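Local coordinates for putative cell adhesion protein (Bacteroides uniformis, PDB 4K4K), which is a putative component of the tip of fimbriae, the surface filaments that mediate bacterial cell adhesion and biofilm formation, at residues A[12-20]-A[128-136]; A[32-43]-A[84-92]. All coordinates share one frame; numbering follows the deposited sequence.

Interaction 1: A[12-20]-A[128-136]; sequences RVALEATSG and KTDPKVAFV
Val-13 and Pro-131 open the contact as bump and hollow: the methyl CG1 of Val-13 settles into the corner between the Pro-131 ring and the backbone of Lys-128, 3.6 Å from Pro-131 CB. Its torsion decides which branch does this, since CG1 lies anti to the backbone N (chi1 179°), while CB and CG2 rest against the first carbon of the Lys-128 side chain.

Beyond the proline the two chains run alongside as a short parallel pair, 16-18 with 132-134. Glu-16 and Thr-18 each give their N-H to one residue and take an N-H from the residue two further on, as parallel strands do: Glu-16 N reaches Pro-131 O, Val-133 N returns to Glu-16 O at 2.9 Å, Thr-18 N takes Val-133 O, and Phe-135 N closes the ladder on Thr-18 O at 2.8 Å.

On one face, the extended Glu-16 chain lies beside Pro-131 and brings OE1 to 3.4 Å from Lys-132 CG; the lysine bends away at chi3, so that the charges, 6.2 Å apart between Glu-16 OE1 and Lys-132 NZ, do not meet. Ala-134 CB nestles against Thr-18 OG1 and the backbone of Gly-20. On the other face Leu-15 CD1 presses tightly on Val-133 CG2, at 3.5 Å, and the Phe-135 ring takes Ala-17 CB at its edge while Val-133 CG1 lies over one face, toward the rim.

This apolar face turns inward, where Phe-86 and Ala-88 of strand 84-90 and Ile-40 of strand 37-44 pack on it. In the all-beta fimbrillin-like fold this short parallel pairing lines the start of long strand 132-150, also flanked by strand 118-126; backbone bonds from Leu-15 to Ile-75 and Ala-17 to Phe-67 hold the other edge of segment 12-20.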
loop_
_atom_site.group_PDB
_atom_site.type_symbol
_atom_site.label_atom_id
_atom_site.label_comp_id
_atom_site.label_asym_id
_atom_site.label_seq_id
_atom_site.Cartn_x
_atom_site.Cartn_y
_atom_site.Cartn_z
ATOM N N ARG A 12 4.033 8.528 -34.666
ATOM C CA ARG A 12 3.315 8.728 -33.405
ATOM C C ARG A 12 4.268 8.491 -32.224
ATOM O O ARG A 12 5.130 7.623 -32.300
ATOM C CB ARG A 12 2.082 7.819 -33.334
ATOM C CG ARG A 12 1.077 8.095 -34.477
ATOM C CD ARG A 12 -0.161 7.219 -34.366
ATOM N NE ARG A 12 0.186 5.798 -34.431
ATOM C CZ ARG A 12 -0.497 4.823 -33.837
ATOM N NH1 ARG A 12 -1.593 5.098 -33.135
ATOM N NH2 ARG A 12 -0.088 3.567 -33.938
ATOM N N VAL A 13 4.153 9.301 -31.161
ATOM C CA VAL A 13 5.072 9.189 -30.046
ATOM C C VAL A 13 4.331 8.640 -28.848
ATOM O O VAL A 13 3.440 9.297 -28.320
ATOM C CB VAL A 13 5.778 10.543 -29.733
ATOM C CG1 VAL A 13 6.723 10.398 -28.542
ATOM C CG2 VAL A 13 6.545 11.068 -30.954
ATOM N N ALA A 14 4.706 7.417 -28.435
ATOM C CA ALA A 14 4.100 6.757 -27.313
ATOM C C ALA A 14 4.721 7.211 -25.998
ATOM O O ALA A 14 5.910 7.531 -25.930
ATOM C CB ALA A 14 4.271 5.255 -27.471
ATOM N N LEU A 15 3.937 7.144 -24.937
ATOM C CA LEU A 15 4.437 7.387 -23.591
ATOM C C LEU A 15 5.546 6.366 -23.248
ATOM O O LEU A 15 5.393 5.164 -23.513
ATOM C CB LEU A 15 3.266 7.225 -22.603
ATOM C CG LEU A 15 3.636 7.198 -21.107
ATOM C CD1 LEU A 15 4.161 8.570 -20.647
ATOM C CD2 LEU A 15 2.420 6.789 -20.283
ATOM N N GLU A 16 6.648 6.834 -22.643
ATOM C CA GLU A 16 7.714 5.942 -22.182
ATOM C C GLU A 16 7.679 6.004 -20.650
ATOM O O GLU A 16 8.261 6.917 -20.046
ATOM C CB GLU A 16 9.083 6.335 -22.746
ATOM C CG GLU A 16 9.170 6.212 -24.264
ATOM C CD GLU A 16 10.469 6.676 -24.900
ATOM O OE1 GLU A 16 11.454 6.929 -24.168
ATOM O OE2 GLU A 16 10.496 6.783 -26.148
ATOM N N ALA A 17 6.968 5.060 -20.039
ATOM C CA ALA A 17 6.743 5.058 -18.601
ATOM C C ALA A 17 7.713 4.196 -17.846
ATOM O O ALA A 17 7.943 3.050 -18.222
ATOM C CB ALA A 17 5.319 4.591 -18.293
ATOM N N THR A 18 8.214 4.734 -16.717
ATOM C CA THR A 18 9.074 4.031 -15.747
ATOM C C THR A 18 8.624 4.392 -14.323
ATOM O O THR A 18 7.867 5.340 -14.143
ATOM C CB THR A 18 10.552 4.387 -15.931
ATOM O OG1 THR A 18 10.704 5.810 -15.777
ATOM C CG2 THR A 18 11.117 3.915 -17.267
ATOM N N SER A 19 9.073 3.624 -13.318
ATOM C CA SER A 19 8.771 3.909 -11.917
ATOM C C SER A 19 9.963 4.625 -11.214
ATOM O O SER A 19 9.975 4.756 -9.976
ATOM C CB SER A 19 8.434 2.627 -11.172
ATOM O OG SER A 19 9.563 1.773 -11.157
ATOM N N GLY A 20 10.937 5.061 -12.006
ATOM C CA GLY A 20 12.136 5.741 -11.529
ATOM C C GLY A 20 11.869 7.109 -10.935
ATOM O O GLY A 20 11.658 7.235 -9.728
ATOM N N LYS A 128 5.445 15.397 -26.771
ATOM C CA LYS A 128 6.091 14.417 -27.651
ATOM C C LYS A 128 7.610 14.629 -27.801
ATOM O O LYS A 128 8.278 13.688 -28.207
ATOM C CB LYS A 128 5.411 14.387 -29.026
ATOM C CG LYS A 128 5.616 15.651 -29.860
ATOM C CD LYS A 128 4.793 15.632 -31.143
ATOM C CE LYS A 128 5.630 15.304 -32.351
ATOM N NZ LYS A 128 4.789 15.130 -33.565
ATOM N N THR A 129 8.167 15.810 -27.470
ATOM C CA THR A 129 9.624 16.044 -27.615
ATOM C C THR A 129 10.387 15.437 -26.428
ATOM O O THR A 129 11.598 15.286 -26.499
ATOM C CB THR A 129 9.961 17.532 -27.802
ATOM O OG1 THR A 129 9.754 18.199 -26.561
ATOM C CG2 THR A 129 9.145 18.194 -28.917
ATOM N N ASP A 130 9.674 15.055 -25.362
ATOM C CA ASP A 130 10.264 14.394 -24.201
ATOM C C ASP A 130 9.181 13.496 -23.586
ATOM O O ASP A 130 8.443 13.892 -22.688
ATOM C CB ASP A 130 10.878 15.395 -23.202
ATOM C CG ASP A 130 11.382 14.744 -21.929
ATOM O OD1 ASP A 130 12.052 13.676 -22.025
ATOM O OD2 ASP A 130 11.046 15.254 -20.834
ATOM N N PRO A 131 9.004 12.299 -24.182
ATOM C CA PRO A 131 7.887 11.429 -23.782
ATOM C C PRO A 131 8.179 10.546 -22.565
ATOM O O PRO A 131 7.404 9.632 -22.269
ATOM C CB PRO A 131 7.698 10.566 -25.035
ATOM C CG PRO A 131 9.112 10.393 -25.548
ATOM C CD PRO A 131 9.744 11.739 -25.339
ATOM N N LYS A 132 9.313 10.756 -21.902
ATOM C CA LYS A 132 9.670 9.915 -20.743
ATOM C C LYS A 132 9.010 10.440 -19.478
ATOM O O LYS A 132 9.165 11.617 -19.134
ATOM C CB LYS A 132 11.197 9.839 -20.556
ATOM C CG LYS A 132 11.962 9.314 -21.771
ATOM C CD LYS A 132 13.475 9.394 -21.545
ATOM C CE LYS A 132 14.188 10.547 -22.234
ATOM N NZ LYS A 132 15.462 10.883 -21.536
ATOM N N VAL A 133 8.262 9.580 -18.795
ATOM C CA VAL A 133 7.600 9.944 -17.540
ATOM C C VAL A 133 8.054 8.953 -16.484
ATOM O O VAL A 133 7.823 7.742 -16.630
ATOM C CB VAL A 133 6.043 9.993 -17.654
ATOM C CG1 VAL A 133 5.388 10.242 -16.293
ATOM C CG2 VAL A 133 5.581 11.038 -18.676
ATOM N N ALA A 134 8.674 9.465 -15.409
ATOM C CA ALA A 134 9.110 8.634 -14.297
ATOM C C ALA A 134 8.102 8.800 -13.172
ATOM O O ALA A 134 7.994 9.890 -12.602
ATOM C CB ALA A 134 10.508 9.043 -13.855
ATOM N N PHE A 135 7.274 7.772 -12.948
ATOM C CA PHE A 135 6.262 7.806 -11.903
ATOM C C PHE A 135 6.885 7.470 -10.546
ATOM O O PHE A 135 7.570 6.460 -10.418
ATOM C CB PHE A 135 5.111 6.834 -12.222
ATOM C CG PHE A 135 4.275 7.251 -13.415
ATOM C CD1 PHE A 135 3.344 8.287 -13.310
ATOM C CD2 PHE A 135 4.407 6.607 -14.636
ATOM C CE1 PHE A 135 2.532 8.640 -14.401
ATOM C CE2 PHE A 135 3.627 6.996 -15.747
ATOM C CZ PHE A 135 2.669 7.990 -15.605
ATOM N N VAL A 136 6.645 8.297 -9.546
ATOM C CA VAL A 136 7.143 8.041 -8.194
ATOM C C VAL A 136 5.922 7.698 -7.357
ATOM O O VAL A 136 5.089 8.561 -7.103
ATOM C CB VAL A 136 7.943 9.246 -7.638
ATOM C CG1 VAL A 136 8.359 9.012 -6.185
ATOM C CG2 VAL A 136 9.163 9.542 -8.514
#

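Interaction 2: A[32-43]-A[84-92]; sequences WEAGDAIGIYML and RDFVAYYPY
Tyr-41 and Val-87 form one of three hydrogen-bonded pairs joining strands 37-43 and 84-90 as antiparallel neighbours; Gly-39 with Tyr-89 and Leu-43 with Asp-85 are the others. Leu-43 N to Asp-85 O is the shortest bond, at 2.8 Å. Past the regular ladder, Tyr-92 N meets Ala-37 O from above the carbonyl plane, after the cis peptide before Pro-91.

Aromatic contacts run along the joint. Trp-32 turns its edge to the face of Tyr-90, the planes at 74°. Tyr-89, with CG between its backbone N and carbonyl carbon (chi1 73°), folds back over Gly-39, bringing CE1 to 3.6 Å from Gly-39 CA. Selenomethionine Met-42 runs alongside Phe-86, its SE 3.7 Å from CZ of that ring.

Among the aliphatic groups, Ile-40 CG1 meets Ala-88 CB, and Leu-43 CD1 crosses Val-87 at about a right angle. The polar ends find partners outside the two segments: Arg-84 a salt bridge to Asp-49, Tyr-41 OH a bond to Asn-100 and Tyr-89 OH one to Asn-53; the Tyr-90 hydroxyl makes at most a weak, unsettled bond to Asp-36 OD1.

The chemistry implies that backbone bonds set the register of a buried antiparallel pair in the fimbrillin-like fold, its side chains mostly apolar or aromatic, with glycine leaving room for a ring.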
loop_
_atom_site.group_PDB
_atom_site.type_symbol
_atom_site.label_atom_id
_atom_site.label_comp_id
_atom_site.label_asym_id
_atom_site.label_seq_id
_atom_site.Cartn_x
_atom_site.Cartn_y
_atom_site.Cartn_z
ATOM N N TRP A 32 9.066 -4.181 -7.625
ATOM C CA TRP A 32 7.919 -4.728 -8.358
ATOM C C TRP A 32 8.097 -6.216 -8.591
ATOM O O TRP A 32 9.190 -6.742 -8.377
ATOM C CB TRP A 32 7.756 -4.032 -9.730
ATOM C CG TRP A 32 7.695 -2.538 -9.676
ATOM C CD1 TRP A 32 8.722 -1.666 -9.892
ATOM C CD2 TRP A 32 6.536 -1.738 -9.404
ATOM N NE1 TRP A 32 8.282 -0.371 -9.737
ATOM C CE2 TRP A 32 6.940 -0.386 -9.448
ATOM C CE3 TRP A 32 5.192 -2.035 -9.112
ATOM C CZ2 TRP A 32 6.046 0.671 -9.219
ATOM C CZ3 TRP A 32 4.307 -0.989 -8.898
ATOM C CH2 TRP A 32 4.735 0.345 -8.953
ATOM N N GLU A 33 7.047 -6.888 -9.066
ATOM C CA GLU A 33 7.128 -8.293 -9.463
ATOM C C GLU A 33 6.502 -8.433 -10.834
ATOM O O GLU A 33 5.539 -7.718 -11.135
ATOM C CB GLU A 33 6.518 -9.265 -8.436
ATOM C CG GLU A 33 5.137 -8.941 -7.897
ATOM C CD GLU A 33 4.802 -9.779 -6.677
ATOM O OE1 GLU A 33 4.479 -10.977 -6.846
ATOM O OE2 GLU A 33 4.912 -9.249 -5.547
ATOM N N ALA A 34 7.084 -9.305 -11.688
ATOM C CA ALA A 34 6.615 -9.544 -13.058
ATOM C C ALA A 34 5.093 -9.698 -13.087
ATOM O O ALA A 34 4.521 -10.412 -12.255
ATOM C CB ALA A 34 7.289 -10.777 -13.646
ATOM N N GLY A 35 4.461 -8.929 -13.970
ATOM C CA GLY A 35 3.013 -8.915 -14.129
ATOM C C GLY A 35 2.289 -7.794 -13.403
ATOM O O GLY A 35 1.100 -7.583 -13.673
ATOM N N ASP A 36 2.973 -7.089 -12.443
ATOM C CA ASP A 36 2.385 -5.971 -11.675
ATOM C C ASP A 36 1.843 -4.937 -12.654
ATOM O O ASP A 36 2.524 -4.601 -13.626
ATOM C CB ASP A 36 3.410 -5.316 -10.737
ATOM C CG ASP A 36 3.478 -5.860 -9.307
ATOM O OD1 ASP A 36 2.620 -6.696 -8.941
ATOM O OD2 ASP A 36 4.371 -5.420 -8.546
ATOM N N ALA A 37 0.609 -4.481 -12.422
ATOM C CA ALA A 37 -0.057 -3.571 -13.352
ATOM C C ALA A 37 -0.484 -2.269 -12.676
ATOM O O ALA A 37 -0.877 -2.246 -11.498
ATOM C CB ALA A 37 -1.261 -4.264 -13.981
ATOM N N ILE A 38 -0.353 -1.172 -13.425
ATOM C CA ILE A 38 -0.756 0.168 -12.979
ATOM C C ILE A 38 -1.775 0.717 -13.978
ATOM O O ILE A 38 -1.815 0.261 -15.123
ATOM C CB ILE A 38 0.460 1.128 -12.807
ATOM C CG1 ILE A 38 1.189 1.370 -14.161
ATOM C CG2 ILE A 38 1.439 0.546 -11.754
ATOM C CD1 ILE A 38 2.238 2.490 -14.138
ATOM N N GLY A 39 -2.559 1.686 -13.538
ATOM C CA GLY A 39 -3.497 2.393 -14.404
ATOM C C GLY A 39 -2.943 3.791 -14.619
ATOM O O GLY A 39 -2.589 4.457 -13.648
ATOM N N ILE A 40 -2.818 4.234 -15.867
ATOM C CA ILE A 40 -2.291 5.575 -16.182
ATOM C C ILE A 40 -3.365 6.394 -16.830
ATOM O O ILE A 40 -4.132 5.878 -17.675
ATOM C CB ILE A 40 -1.033 5.490 -17.113
ATOM C CG1 ILE A 40 0.056 4.537 -16.516
ATOM C CG2 ILE A 40 -0.447 6.895 -17.424
ATOM C CD1 ILE A 40 1.391 4.416 -17.346
ATOM N N TYR A 41 -3.357 7.695 -16.511
ATOM C CA TYR A 41 -4.205 8.698 -17.164
ATOM C C TYR A 41 -3.336 9.780 -17.737
ATOM O O TYR A 41 -2.417 10.263 -17.049
ATOM C CB TYR A 41 -5.182 9.367 -16.178
ATOM C CG TYR A 41 -6.248 8.461 -15.609
ATOM C CD1 TYR A 41 -5.923 7.464 -14.691
ATOM C CD2 TYR A 41 -7.597 8.695 -15.870
ATOM C CE1 TYR A 41 -6.906 6.637 -14.141
ATOM C CE2 TYR A 41 -8.596 7.906 -15.290
ATOM C CZ TYR A 41 -8.246 6.878 -14.422
ATOM O OH TYR A 41 -9.231 6.109 -13.862
HETATM N N MSE A 42 -3.660 10.196 -18.965
HETATM C CA MSE A 42 -3.059 11.387 -19.567
HETATM C C MSE A 42 -4.120 12.477 -19.454
HETATM O O MSE A 42 -5.248 12.272 -19.902
HETATM C CB MSE A 42 -2.635 11.156 -21.026
HETATM C CG MSE A 42 -2.120 12.430 -21.670
HETATM SE SE MSE A 42 -1.287 12.043 -23.418
HETATM C CE MSE A 42 -2.830 11.698 -24.375
ATOM N N LEU A 43 -3.769 13.608 -18.855
ATOM C CA LEU A 43 -4.713 14.684 -18.550
ATOM C C LEU A 43 -4.424 15.956 -19.296
ATOM O O LEU A 43 -3.266 16.351 -19.431
ATOM C CB LEU A 43 -4.714 15.013 -17.044
ATOM C CG LEU A 43 -4.922 13.833 -16.077
ATOM C CD1 LEU A 43 -4.725 14.288 -14.622
ATOM C CD2 LEU A 43 -6.345 13.212 -16.272
ATOM N N ARG A 84 0.763 17.699 -21.733
ATOM C CA ARG A 84 -0.215 16.951 -20.965
ATOM C C ARG A 84 0.393 16.579 -19.634
ATOM O O ARG A 84 1.631 16.553 -19.501
ATOM C CB ARG A 84 -0.678 15.671 -21.714
ATOM C CG ARG A 84 -1.479 15.901 -23.001
ATOM C CD ARG A 84 -2.839 16.570 -22.743
ATOM N NE ARG A 84 -3.605 16.684 -23.989
ATOM C CZ ARG A 84 -3.481 17.685 -24.847
ATOM N NH1 ARG A 84 -2.605 18.658 -24.620
ATOM N NH2 ARG A 84 -4.171 17.686 -25.978
ATOM N N ASP A 85 -0.465 16.251 -18.655
ATOM C CA ASP A 85 -0.012 15.787 -17.342
ATOM C C ASP A 85 -0.334 14.328 -17.200
ATOM O O ASP A 85 -1.183 13.815 -17.929
ATOM C CB ASP A 85 -0.692 16.590 -16.227
ATOM C CG ASP A 85 -0.590 18.086 -16.435
ATOM O OD1 ASP A 85 0.455 18.547 -16.956
ATOM O OD2 ASP A 85 -1.549 18.791 -16.080
ATOM N N PHE A 86 0.340 13.644 -16.273
ATOM C CA PHE A 86 0.171 12.209 -16.111
ATOM C C PHE A 86 0.014 11.863 -14.674
ATOM O O PHE A 86 0.745 12.398 -13.835
ATOM C CB PHE A 86 1.413 11.447 -16.696
ATOM C CG PHE A 86 1.467 11.543 -18.204
ATOM C CD1 PHE A 86 2.028 12.656 -18.829
ATOM C CD2 PHE A 86 0.879 10.562 -18.998
ATOM C CE1 PHE A 86 2.022 12.777 -20.223
ATOM C CE2 PHE A 86 0.862 10.680 -20.388
ATOM C CZ PHE A 86 1.438 11.780 -20.998
ATOM N N VAL A 87 -0.891 10.933 -14.393
ATOM C CA VAL A 87 -1.087 10.383 -13.053
ATOM C C VAL A 87 -1.212 8.871 -13.199
ATOM O O VAL A 87 -1.556 8.385 -14.278
ATOM C CB VAL A 87 -2.298 10.985 -12.273
ATOM C CG1 VAL A 87 -2.110 12.474 -12.018
ATOM C CG2 VAL A 87 -3.627 10.710 -12.995
ATOM N N ALA A 88 -0.970 8.131 -12.107
ATOM C CA ALA A 88 -1.088 6.670 -12.120
ATOM C C ALA A 88 -1.406 6.160 -10.747
ATOM O O ALA A 88 -1.200 6.856 -9.749
ATOM C CB ALA A 88 0.210 6.019 -12.635
ATOM N N TYR A 89 -1.868 4.909 -10.688
ATOM C CA TYR A 89 -2.139 4.267 -9.411
ATOM C C TYR A 89 -1.836 2.779 -9.532
ATOM O O TYR A 89 -1.772 2.223 -10.631
ATOM C CB TYR A 89 -3.610 4.500 -8.928
ATOM C CG TYR A 89 -4.595 3.678 -9.735
ATOM C CD1 TYR A 89 -4.978 4.076 -11.017
ATOM C CD2 TYR A 89 -5.059 2.442 -9.267
ATOM C CE1 TYR A 89 -5.821 3.280 -11.797
ATOM C CE2 TYR A 89 -5.885 1.632 -10.050
ATOM C CZ TYR A 89 -6.234 2.037 -11.326
ATOM O OH TYR A 89 -7.054 1.234 -12.089
ATOM N N TYR A 90 -1.665 2.144 -8.385
ATOM C CA TYR A 90 -1.422 0.708 -8.263
ATOM C C TYR A 90 -2.290 0.207 -7.104
ATOM O O TYR A 90 -2.366 0.907 -6.101
ATOM C CB TYR A 90 0.094 0.466 -7.970
ATOM C CG TYR A 90 0.398 -0.953 -7.544
ATOM C CD1 TYR A 90 0.641 -1.949 -8.491
ATOM C CD2 TYR A 90 0.316 -1.335 -6.200
ATOM C CE1 TYR A 90 0.813 -3.289 -8.112
ATOM C CE2 TYR A 90 0.546 -2.661 -5.805
ATOM C CZ TYR A 90 0.795 -3.631 -6.767
ATOM O OH TYR A 90 0.980 -4.943 -6.407
ATOM N N PRO A 91 -2.860 -1.006 -7.149
ATOM C CA PRO A 91 -2.864 -1.953 -8.279
ATOM C C PRO A 91 -3.991 -1.662 -9.241
ATOM O O PRO A 91 -5.115 -1.313 -8.835
ATOM C CB PRO A 91 -3.029 -3.313 -7.583
ATOM C CG PRO A 91 -3.925 -2.980 -6.396
ATOM C CD PRO A 91 -3.573 -1.556 -5.975
ATOM N N TYR A 92 -3.690 -1.781 -10.529
ATOM C CA TYR A 92 -4.673 -1.564 -11.584
ATOM C C TYR A 92 -5.958 -2.358 -11.339
ATOM O O TYR A 92 -5.903 -3.522 -10.918
ATOM C CB TYR A 92 -4.064 -2.015 -12.925
ATOM C CG TYR A 92 -5.050 -2.048 -14.067
ATOM C CD1 TYR A 92 -5.395 -0.883 -14.751
ATOM C CD2 TYR A 92 -5.666 -3.243 -14.451
ATOM C CE1 TYR A 92 -6.290 -0.912 -15.822
ATOM C CE2 TYR A 92 -6.578 -3.278 -15.500
ATOM C CZ TYR A 92 -6.876 -2.115 -16.193
ATOM O OH TYR A 92 -7.760 -2.160 -17.244
#

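Interaction 2 is the core member of the pair, with most of its touching residues buried, whereas interaction 1 is partly buried and keeps one exposed side, with Glu-16 and Lys-132 on it. Both are strand pairings, but parallel and brief in 12-20/128-136 and antiparallel and longer in 32-43/84-92, where rings take a large share of the side-chain contacts. Their centres lie 12 Å apart, and the apolar faces meet: Val-133 CG2 comes to 3.9 Å from Phe-86 CD1, joining the two in one hydrophobic interior. A probable hydrogen bond between Ser-19 OG and Trp-32 NE1, 2.9 Å long, adds a polar tie. Along the chain, interaction 2 is nested inside the loop that interaction 1 closes.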